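Local coordinates for protein Afp3 (Serratia entomophila, PDB 6RBN) that probably forms part of the contractile sheath around the tube of the anti-feeding prophage, a phage-tail-like injection system, at residues T48-W53 with T57-S62; L117-Q120 with P125-L128. All coordinates share one frame; numbering follows the deposited sequence.

Contact 1 (T48-W53 with T57-S62); sequences TRIGSW and TILFDS
Ile50 meets both Leu59 and Phe60 through the single methyl CD1. This atom lies 3.8 Å from Leu59 CD1, the two branched chains running past one another in opposite senses, and 3.7 Å from Phe60 CE2, where it reaches the ring at its edge. A second visitor shares that edge: Thr48 OG1 comes in near the ring plane, 3.6 Å from Phe60 CZ, as a plain van der Waals neighbour. In Ile50, CG1 lies anti to the carbonyl carbon (chi1 -58°), and the turn at chi2 (-62°) then sets CD1 between Leu59 and the Phe60 ring.

At the other end of the contact the backbone itself is joined. Thr57 N donates to Trp53 O across 3.2 Å, an i to i+4 bond in the first turn of helix 53-59. The same turn sets Thr57 CG2 over one face of the indole, 4.0 Å from the centroid of the five-membered ring of Trp53, a CH-pi contact made where the two side chains cross at about a right angle. The hydroxyl of Thr57 bonds instead to the carbonyl oxygen of Leu54.

Tyr56, between the segments, brings its ring against those of Trp53 and Phe60, while Leu128 backs Ile50 and Phe60. Largely apolar dispersion thus packs strand 48-49 and the loop after it against the last helical turn and Phe60, the hydrogen bond between the segments being the helical one.

Contact 2 (L117-Q120 with P125-L128); sequences LYFQ and PCYL
Cys126 points its thiol at two aromatic rings that helix 111-120 offers from consecutive positions, Tyr118 and Phe119. Its SG is 3.8 Å from Tyr118 CE2 and stands 4.6 Å from the centroid of that ring, 45° off the normal, so the sulfur comes in on a slant. Phe119 is approached in a similar way: SG is 5.0 Å from its ring centroid, again oblique, and the nearest touch is made by the methylene, with Cys126 CB 4.1 Å from Phe119 CZ. Both are sulfur-aromatic contacts, the tyrosine's being the closer.

The two rings are steeply inclined to each other, their planes about 71° apart. Tyr118 CD2 lies over the centre of one face of Phe119, 3.9 Å above the plane. The first torsions send the rings toward the cysteine by different routes: Tyr118 extends its CG opposite the backbone N (chi1 173°), whereas Phe119 folds its CG back beside the N and brings only the far end of its ring, CZ, to the contact.

Cys126 itself sits at a backbone conformation with positive phi, just before strand 127-130, and its side chain leaves the chain toward the helix. Phe32 of strand 31-34 packs on Cys126 and meets the Tyr118 ring edge-to-face, while Leu115, one turn earlier on the helix, also touches Cys126. The contact thus joins Tyr118 and Phe119 of helix 111-120 to the residue that leads into strand 127-130, across a short loop.

All three touching residues are buried, and no hydrogen bond crosses between the segments. Dispersion between the polarisable sulfur, the methylene and the two rings probably contributes much of the attraction here, consistent with a hydrophobic seam between helix and sheet.

Overall arrangement
Contacts 1 and 2 follow one another along the chain, and their centres lie 9 Å apart. Strands 48-49 and 127-130 are antiparallel neighbours in a small mixed sheet that strand 31-34 completes, and this pairing joins the contacts directly: Leu128 N lies 3.0 Å from Thr48 O and Ile50 N lies 3.2 Å from Pro125 O, both probable hydrogen bonds. The helices give a second link, since Trp53 of contact 1 packs on Phe119 of contact 2. Contact 2 is centred about 11 Å from the centre of the chain, contact 1 about 20 Å. Contact 1 touches an Afp2 chain, where Ser52 makes a weak hydrogen bond to Asp316, whereas no other protein chain touches contact 2.

Contact 1 (T48-W53 with T57-S62)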
loop_
_atom_site.group_PDB
_atom_site.type_symbol
_atom_site.label_atom_id
_atom_site.label_comp_id
_atom_site.label_asym_id
_atom_site.label_seq_id
_atom_site.Cartn_x
_atom_site.Cartn_y
_atom_site.Cartn_z
ATOM N N THR D 48 -45.631 44.646 31.902
ATOM C CA THR D 48 -45.176 43.433 32.563
ATOM C C THR D 48 -45.353 42.231 31.648
ATOM O O THR D 48 -46.277 42.181 30.835
ATOM C CB THR D 48 -45.935 43.188 33.865
ATOM O OG1 THR D 48 -47.331 43.046 33.580
ATOM C CG2 THR D 48 -45.739 44.348 34.814
ATOM N N ARG D 49 -44.461 41.256 31.799
ATOM C CA ARG D 49 -44.515 40.024 31.028
ATOM C C ARG D 49 -45.305 38.973 31.795
ATOM O O ARG D 49 -45.061 38.751 32.984
ATOM C CB ARG D 49 -43.107 39.509 30.733
ATOM C CG ARG D 49 -43.078 38.290 29.842
ATOM C CD ARG D 49 -41.665 37.825 29.579
ATOM N NE ARG D 49 -41.641 36.668 28.696
ATOM C CZ ARG D 49 -41.717 35.410 29.117
ATOM N NH1 ARG D 49 -41.825 35.148 30.410
ATOM N NH2 ARG D 49 -41.688 34.415 28.243
ATOM N N ILE D 50 -46.250 38.331 31.114
ATOM C CA ILE D 50 -47.143 37.349 31.718
ATOM C C ILE D 50 -46.928 36.040 30.969
ATOM O O ILE D 50 -47.571 35.783 29.947
ATOM C CB ILE D 50 -48.607 37.801 31.667
ATOM C CG1 ILE D 50 -48.757 39.140 32.377
ATOM C CG2 ILE D 50 -49.514 36.807 32.346
ATOM C CD1 ILE D 50 -48.396 39.099 33.839
ATOM N N GLY D 51 -46.036 35.196 31.492
ATOM C CA GLY D 51 -45.612 34.018 30.755
ATOM C C GLY D 51 -46.661 32.928 30.659
ATOM O O GLY D 51 -46.629 32.120 29.727
ATOM N N SER D 52 -47.595 32.883 31.602
ATOM C CA SER D 52 -48.656 31.888 31.588
ATOM C C SER D 52 -49.860 32.465 32.316
ATOM O O SER D 52 -49.827 33.592 32.811
ATOM C CB SER D 52 -48.196 30.578 32.226
ATOM O OG SER D 52 -47.925 30.751 33.604
ATOM N N TRP D 53 -50.936 31.678 32.384
ATOM C CA TRP D 53 -52.112 32.113 33.129
ATOM C C TRP D 53 -51.849 32.103 34.630
ATOM O O TRP D 53 -52.450 32.880 35.379
ATOM C CB TRP D 53 -53.311 31.232 32.786
ATOM C CG TRP D 53 -54.543 31.602 33.540
ATOM C CD1 TRP D 53 -55.085 30.935 34.594
ATOM C CD2 TRP D 53 -55.367 32.750 33.327
ATOM N NE1 TRP D 53 -56.205 31.585 35.039
ATOM C CE2 TRP D 53 -56.400 32.704 34.278
ATOM C CE3 TRP D 53 -55.337 33.808 32.418
ATOM C CZ2 TRP D 53 -57.392 33.672 34.349
ATOM C CZ3 TRP D 53 -56.322 34.768 32.488
ATOM C CH2 TRP D 53 -57.334 34.695 33.444
ATOM N N THR D 57 -52.549 35.235 37.548
ATOM C CA THR D 57 -53.309 35.151 38.787
ATOM C C THR D 57 -52.503 35.592 39.999
ATOM O O THR D 57 -53.096 35.937 41.026
ATOM C CB THR D 57 -53.814 33.728 39.001
ATOM O OG1 THR D 57 -52.699 32.835 39.094
ATOM C CG2 THR D 57 -54.695 33.304 37.846
ATOM N N ILE D 58 -51.177 35.593 39.907
ATOM C CA ILE D 58 -50.355 36.024 41.032
ATOM C C ILE D 58 -50.124 37.528 40.985
ATOM O O ILE D 58 -50.202 38.212 42.011
ATOM C CB ILE D 58 -49.033 35.235 41.036
ATOM C CG1 ILE D 58 -49.316 33.750 41.237
ATOM C CG2 ILE D 58 -48.096 35.732 42.121
ATOM C CD1 ILE D 58 -48.121 32.881 41.014
ATOM N N LEU D 59 -49.863 38.071 39.797
ATOM C CA LEU D 59 -49.539 39.488 39.682
ATOM C C LEU D 59 -50.793 40.351 39.643
ATOM O O LEU D 59 -50.842 41.417 40.264
ATOM C CB LEU D 59 -48.684 39.726 38.440
ATOM C CG LEU D 59 -47.306 39.073 38.474
ATOM C CD1 LEU D 59 -46.599 39.263 37.151
ATOM C CD2 LEU D 59 -46.482 39.648 39.603
ATOM N N PHE D 60 -51.814 39.913 38.917
ATOM C CA PHE D 60 -53.029 40.686 38.724
ATOM C C PHE D 60 -54.207 40.024 39.423
ATOM O O PHE D 60 -54.222 38.815 39.663
ATOM C CB PHE D 60 -53.339 40.843 37.235
ATOM C CG PHE D 60 -52.359 41.702 36.500
ATOM C CD1 PHE D 60 -52.514 43.074 36.464
ATOM C CD2 PHE D 60 -51.270 41.137 35.860
ATOM C CE1 PHE D 60 -51.612 43.868 35.790
ATOM C CE2 PHE D 60 -50.361 41.926 35.189
ATOM C CZ PHE D 60 -50.536 43.293 35.152
ATOM N N ASP D 61 -55.203 40.841 39.750
ATOM C CA ASP D 61 -56.443 40.327 40.313
ATOM C C ASP D 61 -57.249 39.678 39.199
ATOM O O ASP D 61 -57.607 40.338 38.220
ATOM C CB ASP D 61 -57.233 41.454 40.970
ATOM C CG ASP D 61 -58.346 40.949 41.873
ATOM O OD1 ASP D 61 -58.512 39.720 42.009
ATOM O OD2 ASP D 61 -59.062 41.792 42.453
ATOM N N SER D 62 -57.529 38.386 39.339
ATOM C CA SER D 62 -58.197 37.639 38.285
ATOM C C SER D 62 -59.676 37.408 38.551
ATOM O O SER D 62 -60.361 36.868 37.678
ATOM C CB SER D 62 -57.504 36.291 38.072
ATOM O OG SER D 62 -57.642 35.463 39.211
#

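Contact 2 (L117-Q120 with P125-L128)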
loop_
_atom_site.group_PDB
_atom_site.type_symbol
_atom_site.label_atom_id
_atom_site.label_comp_id
_atom_site.label_asym_id
_atom_site.label_seq_id
_atom_site.Cartn_x
_atom_site.Cartn_y
_atom_site.Cartn_z
ATOM N N LEU D 117 -59.374 33.575 27.156
ATOM C CA LEU D 117 -59.604 33.189 25.771
ATOM C C LEU D 117 -58.357 33.331 24.912
ATOM O O LEU D 117 -58.308 32.756 23.822
ATOM C CB LEU D 117 -60.733 34.019 25.190
ATOM C CG LEU D 117 -62.061 33.764 25.884
ATOM C CD1 LEU D 117 -63.056 34.738 25.356
ATOM C CD2 LEU D 117 -62.517 32.341 25.643
ATOM N N TYR D 118 -57.358 34.084 25.369
ATOM C CA TYR D 118 -56.092 34.149 24.649
ATOM C C TYR D 118 -55.296 32.862 24.819
ATOM O O TYR D 118 -54.757 32.322 23.847
ATOM C CB TYR D 118 -55.278 35.356 25.113
ATOM C CG TYR D 118 -53.887 35.404 24.529
ATOM C CD1 TYR D 118 -53.685 35.705 23.192
ATOM C CD2 TYR D 118 -52.776 35.149 25.319
ATOM C CE1 TYR D 118 -52.414 35.748 22.660
ATOM C CE2 TYR D 118 -51.508 35.187 24.796
ATOM C CZ TYR D 118 -51.333 35.487 23.469
ATOM O OH TYR D 118 -50.067 35.524 22.944
ATOM N N PHE D 119 -55.203 32.352 26.048
ATOM C CA PHE D 119 -54.391 31.164 26.276
ATOM C C PHE D 119 -55.118 29.894 25.843
ATOM O O PHE D 119 -54.482 28.862 25.605
ATOM C CB PHE D 119 -53.972 31.075 27.740
ATOM C CG PHE D 119 -53.006 32.140 28.164
ATOM C CD1 PHE D 119 -51.677 32.071 27.793
ATOM C CD2 PHE D 119 -53.414 33.184 28.966
ATOM C CE1 PHE D 119 -50.785 33.042 28.184
ATOM C CE2 PHE D 119 -52.525 34.159 29.364
ATOM C CZ PHE D 119 -51.210 34.085 28.971
ATOM N N GLN D 120 -56.450 29.944 25.742
ATOM C CA GLN D 120 -57.182 28.801 25.201
ATOM C C GLN D 120 -57.001 28.671 23.696
ATOM O O GLN D 120 -57.179 27.581 23.145
ATOM C CB GLN D 120 -58.670 28.899 25.529
ATOM C CG GLN D 120 -59.015 28.611 26.971
ATOM C CD GLN D 120 -60.491 28.778 27.259
ATOM O OE1 GLN D 120 -61.271 29.117 26.372
ATOM N NE2 GLN D 120 -60.878 28.559 28.508
ATOM N N PRO D 125 -45.879 34.808 25.419
ATOM C CA PRO D 125 -45.282 35.576 26.528
ATOM C C PRO D 125 -46.132 36.747 26.998
ATOM O O PRO D 125 -45.953 37.195 28.137
ATOM C CB PRO D 125 -43.939 36.034 25.941
ATOM C CG PRO D 125 -43.639 35.048 24.860
ATOM C CD PRO D 125 -44.972 34.715 24.263
ATOM N N CYS D 126 -46.995 37.297 26.132
ATOM C CA CYS D 126 -48.176 38.083 26.503
ATOM C C CYS D 126 -47.915 39.297 27.397
ATOM O O CYS D 126 -48.232 39.264 28.589
ATOM C CB CYS D 126 -49.200 37.162 27.173
ATOM S SG CYS D 126 -50.837 37.872 27.437
ATOM N N TYR D 127 -47.268 40.332 26.876
ATOM C CA TYR D 127 -47.067 41.564 27.625
ATOM C C TYR D 127 -48.395 42.277 27.868
ATOM O O TYR D 127 -49.300 42.245 27.033
ATOM C CB TYR D 127 -46.097 42.490 26.891
ATOM C CG TYR D 127 -44.679 41.980 26.900
ATOM C CD1 TYR D 127 -43.835 42.238 27.971
ATOM C CD2 TYR D 127 -44.198 41.207 25.861
ATOM C CE1 TYR D 127 -42.548 41.762 27.990
ATOM C CE2 TYR D 127 -42.915 40.722 25.874
ATOM C CZ TYR D 127 -42.092 41.002 26.939
ATOM O OH TYR D 127 -40.807 40.521 26.950
ATOM N N LEU D 128 -48.516 42.899 29.040
ATOM C CA LEU D 128 -49.720 43.621 29.428
ATOM C C LEU D 128 -49.373 45.047 29.822
ATOM O O LEU D 128 -48.322 45.296 30.414
ATOM C CB LEU D 128 -50.441 42.961 30.603
ATOM C CG LEU D 128 -51.002 41.553 30.462
ATOM C CD1 LEU D 128 -51.729 41.190 31.739
ATOM C CD2 LEU D 128 -51.908 41.433 29.264
#